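Local atomic coordinates of bifunctional protein PutA (Bdellovibrio bacteriovorus, PDB entry 5UR2), a protein that probably oxidises proline to glutamate in two steps, combining flavin-dependent proline dehydrogenase and NAD-dependent L-glutamate gamma-semialdehyde dehydrogenase activities. Residues 240-243 with 244-247; 205-208 with 209-212. All coordinates share one frame; numbering follows the deposited sequence.

Interaction 1 of 2, residues 240-243 with 244-247; sequences MEQY and SVKH. With P5F (N-propargylglycine-modified flavin adenine dinucleotide), chain F.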
ATOM      1  N   MET B 240     -34.304   1.308  34.713  1.00 25.29           N
ATOM      2  CA  MET B 240     -32.864   1.169  34.549  1.00 24.40           C
ATOM      3  C   MET B 240     -32.523   1.333  33.084  1.00 23.69           C
ATOM      4  O   MET B 240     -33.048   0.599  32.233  1.00 23.43           O
ATOM      5  CB  MET B 240     -32.347  -0.177  35.048  1.00 18.63           C
ATOM      6  CG  MET B 240     -30.835  -0.225  35.028  1.00 21.18           C
ATOM      7  SD  MET B 240     -30.105   0.997  36.122  1.00 26.82           S
ATOM      8  CE  MET B 240     -30.411   0.177  37.690  1.00 24.51           C
ATOM      9  N   GLU B 241     -31.630   2.276  32.806  1.00 22.48           N
ATOM     10  CA  GLU B 241     -31.217   2.593  31.445  1.00 22.60           C
ATOM     11  C   GLU B 241     -29.902   1.885  31.120  1.00 21.40           C
ATOM     12  O   GLU B 241     -29.631   0.804  31.658  1.00 24.97           O
ATOM     13  CB  GLU B 241     -31.117   4.117  31.277  1.00 18.74           C
ATOM     14  CG  GLU B 241     -32.473   4.799  31.441  1.00 26.21           C
ATOM     15  CD  GLU B 241     -32.369   6.286  31.785  1.00 35.05           C
ATOM     16  OE1 GLU B 241     -31.996   6.599  32.934  1.00 28.82           O
ATOM     17  OE2 GLU B 241     -32.679   7.141  30.916  1.00 38.12           O
ATOM     18  N   GLN B 242     -29.087   2.479  30.247  1.00 21.07           N
ATOM     19  CA  GLN B 242     -27.893   1.819  29.728  1.00 23.55           C
ATOM     20  C   GLN B 242     -26.822   1.654  30.809  1.00 21.29           C
ATOM     21  O   GLN B 242     -26.875   2.250  31.890  1.00 20.91           O
ATOM     22  CB  GLN B 242     -27.326   2.585  28.531  1.00 23.70           C
ATOM     23  CG  GLN B 242     -26.864   3.978  28.852  1.00 34.04           C
ATOM     24  CD  GLN B 242     -27.989   5.013  28.790  1.00 42.57           C
ATOM     25  OE1 GLN B 242     -29.159   4.693  28.493  1.00 35.59           O
ATOM     26  NE2 GLN B 242     -27.637   6.263  29.080  1.00 46.32           N
ATOM     27  N   TYR B 243     -25.831   0.813  30.500  1.00 20.78           N
ATOM     28  CA  TYR B 243     -24.852   0.437  31.514  1.00 22.69           C
ATOM     29  C   TYR B 243     -24.055   1.641  32.022  1.00 27.74           C
ATOM     30  O   TYR B 243     -23.658   1.668  33.191  1.00 23.44           O
ATOM     31  CB  TYR B 243     -23.916  -0.636  30.962  1.00 20.59           C
ATOM     32  CG  TYR B 243     -23.039  -1.262  32.034  1.00 22.19           C
ATOM     33  CD1 TYR B 243     -23.586  -2.107  32.996  1.00 24.45           C
ATOM     34  CD2 TYR B 243     -21.673  -0.995  32.093  1.00 21.61           C
ATOM     35  CE1 TYR B 243     -22.795  -2.690  33.973  1.00 19.94           C
ATOM     36  CE2 TYR B 243     -20.868  -1.577  33.063  1.00 21.87           C
ATOM     37  CZ  TYR B 243     -21.437  -2.422  34.002  1.00 20.05           C
ATOM     38  OH  TYR B 243     -20.651  -3.002  34.979  1.00 26.68           O
ATOM     39  N   SER B 244     -23.827   2.653  31.172  1.00 24.27           N
ATOM     40  CA  SER B 244     -23.057   3.818  31.598  1.00 24.79           C
ATOM     41  C   SER B 244     -23.708   4.575  32.768  1.00 23.07           C
ATOM     42  O   SER B 244     -23.024   5.348  33.439  1.00 25.63           O
ATOM     43  CB  SER B 244     -22.856   4.775  30.422  1.00 20.45           C
ATOM     44  OG  SER B 244     -24.126   5.196  29.921  1.00 27.03           O
ATOM     45  N   VAL B 245     -24.998   4.375  33.035  1.00 18.15           N
ATOM     46  CA  VAL B 245     -25.632   5.004  34.184  1.00 18.73           C
ATOM     47  C   VAL B 245     -26.158   3.983  35.180  1.00 21.06           C
ATOM     48  O   VAL B 245     -26.911   4.346  36.087  1.00 21.26           O
ATOM     49  CB  VAL B 245     -26.763   5.968  33.758  1.00 21.00           C
ATOM     50  CG1 VAL B 245     -26.234   7.058  32.812  1.00 19.02           C
ATOM     51  CG2 VAL B 245     -27.906   5.209  33.097  1.00 19.36           C
ATOM     52  N   LYS B 246     -25.799   2.701  35.032  1.00 19.54           N
ATOM     53  CA  LYS B 246     -26.398   1.696  35.910  1.00 18.07           C
ATOM     54  C   LYS B 246     -25.967   1.908  37.354  1.00 23.01           C
ATOM     55  O   LYS B 246     -26.806   1.952  38.258  1.00 23.63           O
ATOM     56  CB  LYS B 246     -26.034   0.273  35.457  1.00 16.87           C
ATOM     57  CG  LYS B 246     -26.806  -0.826  36.205  1.00 17.13           C
ATOM     58  CD  LYS B 246     -26.095  -1.310  37.483  1.00 17.13           C
ATOM     59  CE  LYS B 246     -24.742  -1.970  37.159  1.00 22.39           C
ATOM     60  NZ  LYS B 246     -24.038  -2.553  38.366  1.00 16.83           N
ATOM     61  N   HIS B 247     -24.656   2.017  37.590  1.00 20.39           N
ATOM     62  CA  HIS B 247     -24.164   2.181  38.954  1.00 23.95           C
ATOM     63  C   HIS B 247     -24.668   3.493  39.555  1.00 23.15           C
ATOM     64  O   HIS B 247     -25.120   3.528  40.708  1.00 22.96           O
ATOM     65  CB  HIS B 247     -22.630   2.095  38.955  1.00 24.57           C
ATOM     66  CG  HIS B 247     -22.020   2.115  40.321  1.00 44.48           C
ATOM     67  ND1 HIS B 247     -20.679   2.370  40.535  1.00 48.71           N
ATOM     68  CD2 HIS B 247     -22.567   1.927  41.547  1.00 47.20           C
ATOM     69  CE1 HIS B 247     -20.429   2.337  41.833  1.00 47.08           C
ATOM     70  NE2 HIS B 247     -21.558   2.074  42.469  1.00 43.76           N
TER
HETATM   71  PA  P5F F1001     -36.599 -13.477  26.223  1.00 25.26           P
HETATM   72  O1A P5F F1001     -36.720 -14.764  27.107  1.00 30.61           O
HETATM   73  O2A P5F F1001     -36.667 -13.641  24.787  1.00 23.04           O
HETATM   74  O5B P5F F1001     -35.297 -12.735  26.353  1.00 24.68           O
HETATM   75  C5B P5F F1001     -34.792 -11.782  25.425  1.00 16.78           C
HETATM   76  C4B P5F F1001     -33.640 -11.017  26.094  1.00 20.64           C
HETATM   77  O4B P5F F1001     -32.461 -11.775  26.225  1.00 25.39           O
HETATM   78  C3B P5F F1001     -33.186  -9.753  25.424  1.00 17.28           C
HETATM   79  O3B P5F F1001     -34.034  -8.694  25.657  1.00 18.70           O
HETATM   80  C2B P5F F1001     -31.848  -9.543  26.011  1.00 17.09           C
HETATM   81  O2B P5F F1001     -31.984  -8.952  27.257  1.00 18.70           O
HETATM   82  C1B P5F F1001     -31.344 -10.931  26.184  1.00 22.79           C
HETATM   83  N9A P5F F1001     -30.485 -11.389  25.121  1.00 19.76           N
HETATM   84  C8A P5F F1001     -30.774 -11.470  23.765  1.00 21.14           C
HETATM   85  N7A P5F F1001     -29.706 -11.972  23.132  1.00 23.15           N
HETATM   86  C5A P5F F1001     -28.690 -12.249  24.050  1.00 21.13           C
HETATM   87  C6A P5F F1001     -27.391 -12.746  23.968  1.00 30.15           C
HETATM   88  N6A P5F F1001     -26.833 -13.131  22.702  1.00 28.95           N
HETATM   89  N1A P5F F1001     -26.637 -12.874  25.076  1.00 25.32           N
HETATM   90  C2A P5F F1001     -27.119 -12.530  26.289  1.00 17.31           C
HETATM   91  N3A P5F F1001     -28.377 -12.013  26.399  1.00 20.52           N
HETATM   92  C4A P5F F1001     -29.173 -11.868  25.332  1.00 11.73           C
HETATM   93  N1  P5F F1001     -35.327  -3.458  30.030  1.00 32.81           N
HETATM   94  C2  P5F F1001     -34.312  -2.624  30.628  1.00 27.86           C
HETATM   95  O2  P5F F1001     -32.999  -2.844  30.276  1.00 28.25           O
HETATM   96  N3  P5F F1001     -34.655  -1.602  31.571  1.00 42.77           N
HETATM   97  C4  P5F F1001     -35.996  -1.354  31.957  1.00 45.20           C
HETATM   98  O4  P5F F1001     -36.261  -0.338  32.884  1.00 38.12           O
HETATM   99  C4X P5F F1001     -37.070  -2.226  31.319  1.00 42.68           C
HETATM  100  N5  P5F F1001     -38.493  -1.973  31.538  1.00 44.45           N
HETATM  101  C5X P5F F1001     -39.400  -3.102  31.254  1.00 44.35           C
HETATM  102  C6  P5F F1001     -40.733  -3.173  31.928  1.00 35.93           C
HETATM  103  C7  P5F F1001     -41.570  -4.299  31.724  1.00 36.35           C
HETATM  104  C7M P5F F1001     -42.915  -4.359  32.414  1.00 38.53           C
HETATM  105  C8  P5F F1001     -41.148  -5.370  30.879  1.00 37.04           C
HETATM  106  C8M P5F F1001     -42.010  -6.585  30.643  1.00 35.48           C
HETATM  107  C9  P5F F1001     -39.888  -5.312  30.239  1.00 44.42           C
HETATM  108  C9A P5F F1001     -39.004  -4.130  30.446  1.00 44.53           C
HETATM  109  N10 P5F F1001     -37.690  -4.084  29.800  1.00 42.88           N
HETATM  110  C10 P5F F1001     -36.710  -3.223  30.400  1.00 37.02           C
HETATM  111  C1' P5F F1001     -37.297  -5.006  28.706  1.00 45.64           C
HETATM  112  C2' P5F F1001     -36.807  -6.358  29.227  1.00 38.89           C
HETATM  113  O2' P5F F1001     -35.604  -6.170  29.869  1.00 37.21           O
HETATM  114  C3' P5F F1001     -36.644  -7.440  28.157  1.00 40.40           C
HETATM  115  O3' P5F F1001     -35.687  -7.024  27.257  1.00 41.32           O
HETATM  116  C4' P5F F1001     -37.905  -7.767  27.372  1.00 38.78           C
HETATM  117  O4' P5F F1001     -38.983  -7.514  28.206  1.00 37.99           O
HETATM  118  C5' P5F F1001     -37.944  -9.169  26.734  1.00 38.49           C
HETATM  119  O5' P5F F1001     -37.405 -10.186  27.555  1.00 40.31           O
HETATM  120  P   P5F F1001     -38.025 -11.674  27.738  1.00 31.20           P
HETATM  121  O1P P5F F1001     -37.769 -12.416  29.106  1.00 39.18           O
HETATM  122  O2P P5F F1001     -39.518 -11.407  27.315  1.00 31.65           O
HETATM  123  O3P P5F F1001     -37.626 -12.406  26.324  1.00 26.14           O
HETATM  124  C21 P5F F1001     -38.517   0.306  30.253  1.00 57.11           C
HETATM  125  C22 P5F F1001     -38.561  -0.818  31.000  1.00 60.85           C
HETATM  126  C23 P5F F1001     -37.594   1.479  30.626  1.00 57.60           C
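K246 N donates to Y243 O over 3.0 Å with a nearly straight N-H (169°), and V245 N reaches Q242 O over 3.1 Å. Together the two bonds form successive tight turns that start helix 246-257 after strand 235-238 of the proline dehydrogenase TIM barrel. At the other end of this loop the backbone of M240 reads the flavin edge: its N binds O4 of the N-propargylglycine-modified cofactor, while its O accepts a hydrogen bond from N3 at 2.8 Å. Q273 NE2, which also bonds to the flavin, donates to E241 O. The carboxylate of E241 turns instead to T200. K246 carries its charge away from the flavin to D278 and D282, and Y243 OH shares D278. Bends at chi2 and chi3 swing the lysine chain across the tyrosine, so that CE lies 3.8 Å from Y243 CE1. Nearer the backbone, K246 CG packs at 3.8 Å against SD of M240, whose own chain folds back toward the helix. V245 CG2 sits 3.4 Å from Q242 O and also touches E241 CB. S244 OG lies 3.2 Å from Q242 CG.

Interaction 2 of 2, residues 205-208 with 209-212; sequences QIKD and AAWD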
ATOM      1  N   GLN B 205     -27.237  17.251  32.099  1.00 27.70           N
ATOM      2  CA  GLN B 205     -25.787  17.401  32.193  1.00 29.46           C
ATOM      3  C   GLN B 205     -25.149  16.410  33.166  1.00 27.39           C
ATOM      4  O   GLN B 205     -24.265  16.762  33.955  1.00 29.34           O
ATOM      5  CB  GLN B 205     -25.415  18.833  32.570  1.00 28.45           C
ATOM      6  CG  GLN B 205     -25.985  19.889  31.618  1.00 28.30           C
ATOM      7  CD  GLN B 205     -25.568  19.689  30.157  1.00 28.43           C
ATOM      8  OE1 GLN B 205     -24.384  19.545  29.833  1.00 29.12           O
ATOM      9  NE2 GLN B 205     -26.549  19.705  29.268  1.00 28.10           N
ATOM     10  N   ILE B 206     -25.558  15.147  33.117  1.00 26.13           N
ATOM     11  CA  ILE B 206     -24.888  14.143  33.938  1.00 23.97           C
ATOM     12  C   ILE B 206     -23.432  14.027  33.516  1.00 22.81           C
ATOM     13  O   ILE B 206     -23.117  13.912  32.325  1.00 25.51           O
ATOM     14  CB  ILE B 206     -25.617  12.800  33.841  1.00 25.19           C
ATOM     15  CG1 ILE B 206     -27.005  12.928  34.474  1.00 27.10           C
ATOM     16  CG2 ILE B 206     -24.788  11.700  34.498  1.00 17.97           C
ATOM     17  CD1 ILE B 206     -27.895  11.719  34.221  1.00 26.14           C
ATOM     18  N   LYS B 207     -22.531  14.035  34.493  1.00 21.43           N
ATOM     19  CA  LYS B 207     -21.103  13.992  34.202  1.00 21.64           C
ATOM     20  C   LYS B 207     -20.442  13.094  35.235  1.00 22.79           C
ATOM     21  O   LYS B 207     -20.332  13.461  36.409  1.00 30.13           O
ATOM     22  CB  LYS B 207     -20.504  15.400  34.217  1.00 26.25           C
ATOM     23  CG  LYS B 207     -19.018  15.444  33.972  1.00 28.77           C
ATOM     24  CD  LYS B 207     -18.637  14.946  32.567  1.00 29.06           C
ATOM     25  CE  LYS B 207     -17.134  15.142  32.352  1.00 27.04           C
ATOM     26  NZ  LYS B 207     -16.666  14.712  31.034  1.00 25.60           N
ATOM     27  N   ASP B 208     -19.991  11.927  34.790  1.00 17.02           N
ATOM     28  CA  ASP B 208     -19.497  10.915  35.717  1.00 24.21           C
ATOM     29  C   ASP B 208     -18.250  11.376  36.456  1.00 22.84           C
ATOM     30  O   ASP B 208     -18.080  11.061  37.639  1.00 22.30           O
ATOM     31  CB  ASP B 208     -19.171   9.626  34.955  1.00 30.53           C
ATOM     32  CG  ASP B 208     -18.374   9.880  33.679  1.00 42.27           C
ATOM     33  OD1 ASP B 208     -17.737  10.956  33.544  1.00 39.47           O
ATOM     34  OD2 ASP B 208     -18.347   8.972  32.818  1.00 52.86           O
ATOM     35  N   ALA B 209     -17.384  12.146  35.788  1.00 25.97           N
ATOM     36  CA  ALA B 209     -16.180  12.631  36.446  1.00 22.26           C
ATOM     37  C   ALA B 209     -16.535  13.506  37.637  1.00 28.00           C
ATOM     38  O   ALA B 209     -15.806  13.532  38.636  1.00 28.92           O
ATOM     39  CB  ALA B 209     -15.295  13.381  35.442  1.00 16.89           C
ATOM     40  N   ALA B 210     -17.674  14.183  37.570  1.00 24.96           N
ATOM     41  CA  ALA B 210     -18.226  14.901  38.716  1.00 18.65           C
ATOM     42  C   ALA B 210     -19.342  14.074  39.348  1.00 25.32           C
ATOM     43  O   ALA B 210     -20.507  14.476  39.403  1.00 24.71           O
ATOM     44  CB  ALA B 210     -18.721  16.277  38.295  1.00 23.52           C
ATOM     45  N   TRP B 211     -18.938  12.886  39.810  1.00 24.93           N
ATOM     46  CA  TRP B 211     -19.873  11.875  40.284  1.00 23.70           C
ATOM     47  C   TRP B 211     -20.779  12.417  41.379  1.00 24.63           C
ATOM     48  O   TRP B 211     -22.005  12.328  41.279  1.00 29.22           O
ATOM     49  CB  TRP B 211     -19.098  10.670  40.792  1.00 17.98           C
ATOM     50  CG  TRP B 211     -19.934   9.484  41.170  1.00 27.66           C
ATOM     51  CD1 TRP B 211     -20.394   9.161  42.423  1.00 25.47           C
ATOM     52  CD2 TRP B 211     -20.381   8.440  40.298  1.00 24.74           C
ATOM     53  NE1 TRP B 211     -21.097   7.989  42.375  1.00 25.85           N
ATOM     54  CE2 TRP B 211     -21.112   7.525  41.085  1.00 24.85           C
ATOM     55  CE3 TRP B 211     -20.237   8.191  38.920  1.00 22.03           C
ATOM     56  CZ2 TRP B 211     -21.697   6.375  40.548  1.00 21.18           C
ATOM     57  CZ3 TRP B 211     -20.817   7.051  38.389  1.00 19.74           C
ATOM     58  CH2 TRP B 211     -21.539   6.157  39.201  1.00 21.45           C
ATOM     59  N   ASP B 212     -20.192  12.954  42.454  1.00 23.91           N
ATOM     60  CA  ASP B 212     -20.991  13.367  43.607  1.00 28.38           C
ATOM     61  C   ASP B 212     -21.943  14.503  43.248  1.00 27.92           C
ATOM     62  O   ASP B 212     -23.094  14.525  43.695  1.00 22.37           O
ATOM     63  CB  ASP B 212     -20.101  13.805  44.773  1.00 33.75           C
ATOM     64  CG  ASP B 212     -19.277  12.679  45.352  1.00 39.90           C
ATOM     65  OD1 ASP B 212     -19.615  11.500  45.134  1.00 29.86           O
ATOM     66  OD2 ASP B 212     -18.318  12.986  46.098  1.00 52.86           O
TER
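W211 begins its contact with D208 at the CB atom, which lies 3.3 Å from D208 O. With CG anti to the backbone N (chi1 -173°), the indole extends beside that same carbonyl, and D208 O comes to the ring edge, near its plane, 3.8 Å from CE3. The aspartate's methylene passes the same corner, D208 CB lying 4.3 Å from W211 CE3. Further out, the side chain packs on L248, and NE1 gives its hydrogen to E251, so the only polar atom of the indole is satisfied. All this happens where the loop after strand 194-197 of the proline dehydrogenase TIM barrel turns into helix 211-232. The turn is loosely bonded: A210 N makes a weak hydrogen bond to K207 O at 3.0 Å, bent to 125°, and A209 N a weak one to D208 OD1. S214 OG lies within hydrogen-bonding reach of both K207 O and A210 O, which must share its proton. The K207 chain runs alongside the turn, CG 4.0 Å from A210 N and CE 4.0 Å from A209 CB. A209 meets W587 and F473, and K816 bonds to Q205 O, joining this loop to parts of the chain beyond the barrel.

Interactions 1 and 2 are the same kind of junction, a barrel loop turning into a helix, following the adjacent parallel strands 235-238 and 194-197; their centres are 13 Å apart. They touch directly through rings: H247 ND1 lies 4.1 Å from W211 CH2, with the planes inclined at about 50°. Helix 246-257, begun by interaction 1, lies against the indole of interaction 2. Their outlooks differ. M240 of interaction 1 belongs to the flavin pocket, whereas 205-212 faces K816 and helix 587-611. Neither contact includes the predicted catalytic residues E746 and C780 of the aldehyde dehydrogenase part.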